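Local coordinates for protein saframycin Mx1 synthetase B (PDB 3KXW) that belongs to the fatty acid AMP ligase family of AMP-binding enzymes of the ANL clan and binds 5'-O-[(S)-(dodecanoyloxy)(hydroxy)phosphoryl]adenosine, at residues A[192-205]-A[224-236]. Numbering follows the deposited sequence.
Sequences LLDNLNKIFTSFHM and IGCILTPIYGGIQ. With 1ZZ (5'-O-[(S)-(dodecanoyloxy)(hydroxy)phosphoryl]adenosine), chain B.
Two helices of the AMP-binding fold, within 192-202 and 224-233, pack at nearly a right angle (89°, axes 9.5 Å apart) beside the dodecanoyl end of the bound 5'-O-[(S)-(dodecanoyloxy)(hydroxy)phosphoryl]adenosine. Leu196 is the central knob, seated in a hole formed by Ile224, Leu228, Thr229 and Tyr232. Leu196 CD1 presses on Tyr232 CB. The Leu196 and Thr229 side chains slide past each other in opposite directions, with Leu196 CD2 3.2 Å from Thr229 OG1. Leu196 CB sits over one face of the Tyr232 ring, toward its rim, in a CH-pi contact 4.0 Å from the centroid. Tyr232 has CG turned away from its own backbone N (chi1 168°), which lays the ring against Leu193, Leu196 and Asn197; the Leu193 side chain crosses at about a right angle, its CD2 nearest Tyr232 CE1, and Tyr232 OH passes Asn197 CB to bond Ser2 N. No hydrogen bond joins the two segments. Thr229 OG1 is instead satisfied within its own helix, giving a 2.8 Å bond to Ile224 O, which also accepts from Thr229 N on the other face of the carbonyl; the helix has a wider, pi-type turn at 224-228 and kinks at Pro230, whose N makes no bond to the turn before. With the hydroxyl so engaged, Thr229 CG2 faces Ile199 CG2 and, at 3.9 Å, the SE of selenomethionine Met205. Farther along, Met205 CB covers a face of Phe200, whose CE1 approaches Gly233 near the Schellman turn at Gly234 and has Ile235 CG1 at the ring edge. The ligand's terminal C1 lies 3.2 Å from Gly225 O and near Met205 CE. Its C3 lies 3.4 Å from Phe203 CZ. Ile199, Phe203, Met205 and Gly225 thus line the acyl end of the ligand pocket, beside a knob-into-hole helix crossing of the AMP-binding fold.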
loop_
_atom_site.group_PDB
_atom_site.type_symbol
_atom_site.label_atom_id
_atom_site.label_comp_id
_atom_site.label_asym_id
_atom_site.label_seq_id
_atom_site.Cartn_x
_atom_site.Cartn_y
_atom_site.Cartn_z
ATOM N N LEU A 192 -16.811 -3.818 -2.159
ATOM C CA LEU A 192 -16.056 -4.203 -0.983
ATOM C C LEU A 192 -16.328 -5.655 -0.603
ATOM O O LEU A 192 -15.397 -6.452 -0.474
ATOM C CB LEU A 192 -16.399 -3.273 0.173
ATOM C CG LEU A 192 -15.734 -3.621 1.512
ATOM C CD1 LEU A 192 -14.206 -3.573 1.419
ATOM C CD2 LEU A 192 -16.238 -2.686 2.594
ATOM N N LEU A 193 -17.597 -6.008 -0.422
ATOM C CA LEU A 193 -17.910 -7.399 -0.081
ATOM C C LEU A 193 -17.441 -8.356 -1.170
ATOM O O LEU A 193 -16.981 -9.447 -0.884
ATOM C CB LEU A 193 -19.404 -7.588 0.188
ATOM C CG LEU A 193 -20.009 -6.925 1.442
ATOM C CD1 LEU A 193 -21.533 -7.232 1.470
ATOM C CD2 LEU A 193 -19.321 -7.416 2.713
ATOM N N ASP A 194 -17.569 -7.971 -2.430
ATOM C CA ASP A 194 -17.138 -8.875 -3.474
ATOM C C ASP A 194 -15.644 -9.186 -3.326
ATOM O O ASP A 194 -15.203 -10.342 -3.453
ATOM C CB ASP A 194 -17.350 -8.277 -4.848
ATOM C CG ASP A 194 -17.040 -9.272 -5.942
ATOM O OD1 ASP A 194 -17.842 -10.206 -6.108
ATOM O OD2 ASP A 194 -15.998 -9.151 -6.608
ATOM N N ASN A 195 -14.855 -8.146 -3.105
ATOM C CA ASN A 195 -13.413 -8.359 -3.011
ATOM C C ASN A 195 -12.985 -9.068 -1.738
ATOM O O ASN A 195 -12.101 -9.921 -1.775
ATOM C CB ASN A 195 -12.610 -7.077 -3.227
ATOM C CG ASN A 195 -11.235 -7.373 -3.831
ATOM O OD1 ASN A 195 -10.201 -7.224 -3.187
ATOM N ND2 ASN A 195 -11.238 -7.838 -5.074
ATOM N N LEU A 196 -13.609 -8.720 -0.612
ATOM C CA LEU A 196 -13.349 -9.421 0.638
ATOM C C LEU A 196 -13.582 -10.911 0.481
ATOM O O LEU A 196 -12.860 -11.706 1.035
ATOM C CB LEU A 196 -14.214 -8.894 1.803
ATOM C CG LEU A 196 -14.051 -7.416 2.174
ATOM C CD1 LEU A 196 -14.855 -7.047 3.397
ATOM C CD2 LEU A 196 -12.573 -6.958 2.295
ATOM N N ASN A 197 -14.617 -11.283 -0.252
ATOM C CA ASN A 197 -14.878 -12.701 -0.488
ATOM C C ASN A 197 -13.806 -13.325 -1.380
ATOM O O ASN A 197 -13.370 -14.462 -1.160
ATOM C CB ASN A 197 -16.246 -12.897 -1.146
ATOM C CG ASN A 197 -16.496 -14.355 -1.530
ATOM O OD1 ASN A 197 -16.517 -15.235 -0.668
ATOM N ND2 ASN A 197 -16.680 -14.608 -2.821
ATOM N N LYS A 198 -13.392 -12.585 -2.395
ATOM C CA LYS A 198 -12.350 -13.075 -3.278
ATOM C C LYS A 198 -11.036 -13.275 -2.512
ATOM O O LYS A 198 -10.341 -14.269 -2.716
ATOM C CB LYS A 198 -12.146 -12.130 -4.455
ATOM C CG LYS A 198 -13.206 -12.278 -5.530
ATOM C CD LYS A 198 -13.109 -11.120 -6.520
ATOM C CE LYS A 198 -13.856 -11.422 -7.814
ATOM N NZ LYS A 198 -15.313 -11.651 -7.647
ATOM N N ILE A 199 -10.715 -12.343 -1.623
ATOM C CA ILE A 199 -9.508 -12.441 -0.796
ATOM C C ILE A 199 -9.581 -13.619 0.185
ATOM O O ILE A 199 -8.655 -14.444 0.265
ATOM C CB ILE A 199 -9.258 -11.123 -0.013
ATOM C CG1 ILE A 199 -9.066 -9.952 -0.992
ATOM C CG2 ILE A 199 -8.067 -11.256 0.945
ATOM C CD1 ILE A 199 -9.054 -8.569 -0.326
ATOM N N PHE A 200 -10.671 -13.695 0.941
ATOM C CA PHE A 200 -10.853 -14.789 1.903
ATOM C C PHE A 200 -10.733 -16.142 1.209
ATOM O O PHE A 200 -10.107 -17.086 1.723
ATOM C CB PHE A 200 -12.210 -14.659 2.611
ATOM C CG PHE A 200 -12.410 -15.623 3.743
ATOM C CD1 PHE A 200 -12.143 -15.240 5.053
ATOM C CD2 PHE A 200 -12.885 -16.907 3.507
ATOM C CE1 PHE A 200 -12.337 -16.129 6.110
ATOM C CE2 PHE A 200 -13.084 -17.800 4.559
ATOM C CZ PHE A 200 -12.821 -17.405 5.857
ATOM N N THR A 201 -11.323 -16.230 0.029
ATOM C CA THR A 201 -11.364 -17.488 -0.698
ATOM C C THR A 201 -10.031 -17.828 -1.320
ATOM O O THR A 201 -9.532 -18.948 -1.160
ATOM C CB THR A 201 -12.410 -17.441 -1.801
ATOM O OG1 THR A 201 -13.699 -17.372 -1.198
ATOM C CG2 THR A 201 -12.325 -18.682 -2.652
ATOM N N SER A 202 -9.458 -16.857 -2.027
ATOM C CA SER A 202 -8.221 -17.079 -2.779
ATOM C C SER A 202 -7.048 -17.377 -1.836
ATOM O O SER A 202 -6.175 -18.172 -2.175
ATOM C CB SER A 202 -7.916 -15.882 -3.694
ATOM O OG SER A 202 -8.930 -15.723 -4.685
ATOM N N PHE A 203 -7.063 -16.761 -0.653
ATOM C CA PHE A 203 -6.028 -16.974 0.366
ATOM C C PHE A 203 -6.275 -18.222 1.230
ATOM O O PHE A 203 -5.556 -18.461 2.191
ATOM C CB PHE A 203 -5.843 -15.730 1.269
ATOM C CG PHE A 203 -4.972 -14.653 0.648
ATOM C CD1 PHE A 203 -5.375 -13.993 -0.517
ATOM C CD2 PHE A 203 -3.755 -14.304 1.227
ATOM C CE1 PHE A 203 -4.563 -13.004 -1.117
ATOM C CE2 PHE A 203 -2.943 -13.307 0.639
ATOM C CZ PHE A 203 -3.362 -12.668 -0.527
ATOM N N HIS A 204 -7.296 -19.005 0.891
ATOM C CA HIS A 204 -7.603 -20.220 1.644
ATOM C C HIS A 204 -7.699 -19.958 3.145
ATOM O O HIS A 204 -7.171 -20.727 3.948
ATOM C CB HIS A 204 -6.540 -21.292 1.389
ATOM C CG HIS A 204 -6.621 -21.940 0.038
ATOM N ND1 HIS A 204 -7.091 -21.293 -1.083
ATOM C CD2 HIS A 204 -6.250 -23.176 -0.379
ATOM C CE1 HIS A 204 -7.033 -22.104 -2.126
ATOM N NE2 HIS A 204 -6.519 -23.253 -1.726
HETATM N N MSE A 205 -8.360 -18.869 3.529
HETATM C CA MSE A 205 -8.523 -18.539 4.941
HETATM C C MSE A 205 -9.466 -19.522 5.609
HETATM O O MSE A 205 -10.353 -20.062 4.963
HETATM C CB MSE A 205 -9.078 -17.122 5.093
HETATM C CG MSE A 205 -8.131 -16.101 4.515
HETATM SE SE MSE A 205 -8.494 -14.281 5.096
HETATM C CE MSE A 205 -7.138 -13.436 3.994
ATOM N N ILE A 224 -7.888 -2.941 3.089
ATOM C CA ILE A 224 -8.865 -3.910 2.582
ATOM C C ILE A 224 -8.419 -5.347 2.868
ATOM O O ILE A 224 -9.180 -6.160 3.370
ATOM C CB ILE A 224 -9.132 -3.681 1.086
ATOM C CG1 ILE A 224 -9.754 -2.269 0.878
ATOM C CG2 ILE A 224 -10.014 -4.785 0.502
ATOM C CD1 ILE A 224 -9.927 -1.930 -0.575
ATOM N N GLY A 225 -7.159 -5.631 2.570
ATOM C CA GLY A 225 -6.593 -6.939 2.824
ATOM C C GLY A 225 -6.433 -7.283 4.290
ATOM O O GLY A 225 -6.825 -8.363 4.719
ATOM N N CYS A 226 -5.840 -6.390 5.066
ATOM C CA CYS A 226 -5.370 -6.803 6.393
ATOM C C CYS A 226 -6.266 -6.353 7.560
ATOM O O CYS A 226 -6.029 -6.721 8.702
ATOM C CB CYS A 226 -3.935 -6.329 6.609
ATOM S SG CYS A 226 -2.820 -6.983 5.351
ATOM N N ILE A 227 -7.299 -5.568 7.269
ATOM C CA ILE A 227 -8.223 -5.141 8.330
ATOM C C ILE A 227 -9.670 -5.539 7.999
ATOM O O ILE A 227 -10.325 -6.240 8.776
ATOM C CB ILE A 227 -8.166 -3.610 8.597
ATOM C CG1 ILE A 227 -6.771 -3.179 9.049
ATOM C CG2 ILE A 227 -9.199 -3.200 9.677
ATOM C CD1 ILE A 227 -6.556 -1.680 9.103
ATOM N N LEU A 228 -10.158 -5.098 6.847
ATOM C CA LEU A 228 -11.548 -5.342 6.495
ATOM C C LEU A 228 -11.826 -6.809 6.186
ATOM O O LEU A 228 -12.869 -7.333 6.592
ATOM C CB LEU A 228 -12.023 -4.424 5.379
ATOM C CG LEU A 228 -11.878 -2.930 5.706
ATOM C CD1 LEU A 228 -12.358 -2.109 4.516
ATOM C CD2 LEU A 228 -12.612 -2.505 7.005
ATOM N N THR A 229 -10.891 -7.480 5.519
ATOM C CA THR A 229 -11.072 -8.910 5.271
ATOM C C THR A 229 -11.182 -9.747 6.565
ATOM O O THR A 229 -12.094 -10.556 6.689
ATOM C CB THR A 229 -10.001 -9.481 4.317
ATOM O OG1 THR A 229 -10.066 -8.781 3.065
ATOM C CG2 THR A 229 -10.241 -10.973 4.076
ATOM N N PRO A 230 -10.244 -9.582 7.507
ATOM C CA PRO A 230 -10.371 -10.336 8.767
ATOM C C PRO A 230 -11.659 -10.006 9.535
ATOM O O PRO A 230 -12.298 -10.894 10.093
ATOM C CB PRO A 230 -9.156 -9.877 9.605
ATOM C CG PRO A 230 -8.299 -9.075 8.717
ATOM C CD PRO A 230 -8.976 -8.823 7.407
ATOM N N ILE A 231 -12.022 -8.730 9.598
ATOM C CA ILE A 231 -13.281 -8.369 10.253
ATOM C C ILE A 231 -14.476 -9.087 9.594
ATOM O O ILE A 231 -15.305 -9.706 10.273
ATOM C CB ILE A 231 -13.460 -6.822 10.287
ATOM C CG1 ILE A 231 -12.419 -6.228 11.242
ATOM C CG2 ILE A 231 -14.884 -6.438 10.750
ATOM C CD1 ILE A 231 -12.380 -4.700 11.277
ATOM N N TYR A 232 -14.541 -9.020 8.267
ATOM C CA TYR A 232 -15.538 -9.743 7.479
ATOM C C TYR A 232 -15.528 -11.261 7.722
ATOM O O TYR A 232 -16.581 -11.905 7.825
ATOM C CB TYR A 232 -15.262 -9.443 6.005
ATOM C CG TYR A 232 -16.000 -10.310 5.003
ATOM C CD1 TYR A 232 -17.335 -10.068 4.707
ATOM C CD2 TYR A 232 -15.357 -11.340 4.334
ATOM C CE1 TYR A 232 -18.007 -10.836 3.768
ATOM C CE2 TYR A 232 -16.017 -12.108 3.389
ATOM C CZ TYR A 232 -17.334 -11.848 3.117
ATOM O OH TYR A 232 -17.992 -12.606 2.192
ATOM N N GLY A 233 -14.343 -11.853 7.785
ATOM C CA GLY A 233 -14.232 -13.305 7.854
ATOM C C GLY A 233 -14.155 -13.927 9.251
ATOM O O GLY A 233 -14.011 -15.141 9.378
ATOM N N GLY A 234 -14.233 -13.116 10.303
ATOM C CA GLY A 234 -14.205 -13.659 11.659
ATOM C C GLY A 234 -12.818 -14.043 12.161
ATOM O O GLY A 234 -12.663 -14.916 13.023
ATOM N N ILE A 235 -11.805 -13.374 11.620
ATOM C CA ILE A 235 -10.411 -13.775 11.782
ATOM C C ILE A 235 -9.632 -12.697 12.485
ATOM O O ILE A 235 -9.835 -11.507 12.211
ATOM C CB ILE A 235 -9.733 -13.915 10.396
ATOM C CG1 ILE A 235 -10.335 -15.077 9.613
ATOM C CG2 ILE A 235 -8.195 -14.065 10.532
ATOM C CD1 ILE A 235 -10.429 -16.327 10.377
ATOM N N GLN A 236 -8.706 -13.078 13.354
ATOM C CA GLN A 236 -7.928 -12.058 14.074
ATOM C C GLN A 236 -7.012 -11.245 13.153
ATOM O O GLN A 236 -6.351 -11.805 12.270
ATOM C CB GLN A 236 -7.077 -12.690 15.169
ATOM C CG GLN A 236 -7.833 -13.109 16.419
ATOM C CD GLN A 236 -6.880 -13.424 17.548
ATOM O OE1 GLN A 236 -6.580 -14.591 17.829
ATOM N NE2 GLN A 236 -6.396 -12.384 18.201
HETATM P P 1ZZ B . -2.623 0.821 -5.669
HETATM C C1 1ZZ B . -4.921 -10.541 3.256
HETATM N N1 1ZZ B . 1.267 -3.226 -8.801
HETATM O O1 1ZZ B . -1.002 -1.889 -4.867
HETATM C C2 1ZZ B . -4.017 -9.769 2.286
HETATM N N2 1ZZ B . 0.748 -5.178 -7.842
HETATM O O2 1ZZ B . -2.953 -0.586 -4.846
HETATM C C3 1ZZ B . -4.548 -9.810 0.847
HETATM N N3 1ZZ B . 3.194 -4.096 -10.352
HETATM O O3 1ZZ B . -3.852 1.326 -6.246
HETATM C C4 1ZZ B . -3.906 -8.703 -0.003
HETATM N N4 1ZZ B . 3.565 -6.459 -10.051
HETATM O O4 1ZZ B . -2.006 1.878 -4.618
HETATM C C5 1ZZ B . -4.040 -8.956 -1.514
HETATM N N5 1ZZ B . 2.305 -7.845 -8.655
HETATM O O5 1ZZ B . -1.471 0.574 -6.849
HETATM C C6 1ZZ B . -3.258 -7.862 -2.255
HETATM O O6 1ZZ B . 0.565 -0.944 -8.126
HETATM C C7 1ZZ B . -3.043 -7.887 -3.789
HETATM O O7 1ZZ B . 0.956 -0.771 -11.004
HETATM C C8 1ZZ B . -2.129 -6.833 -4.443
HETATM O O8 1ZZ B . -1.508 -0.576 -10.838
HETATM C C9 1ZZ B . -2.931 -5.540 -4.665
HETATM C C10 1ZZ B . -2.080 -4.248 -4.627
HETATM C C11 1ZZ B . -3.048 -3.032 -4.583
HETATM C C12 1ZZ B . -2.345 -1.821 -5.224
HETATM C C13 1ZZ B . -1.631 -0.433 -7.825
HETATM C C14 1ZZ B . -0.517 -0.458 -8.669
HETATM C C15 1ZZ B . -0.757 -1.282 -9.986
HETATM C C16 1ZZ B . 0.453 -1.578 -10.424
HETATM C C17 1ZZ B . 1.113 -1.891 -9.171
HETATM C C18 1ZZ B . 0.424 -3.940 -7.856
HETATM C C19 1ZZ B . 1.895 -5.335 -8.786
HETATM C C20 1ZZ B . 2.149 -4.201 -9.370
HETATM C C21 1ZZ B . 3.905 -5.155 -10.654
HETATM C C22 1ZZ B . 2.667 -6.566 -9.214
#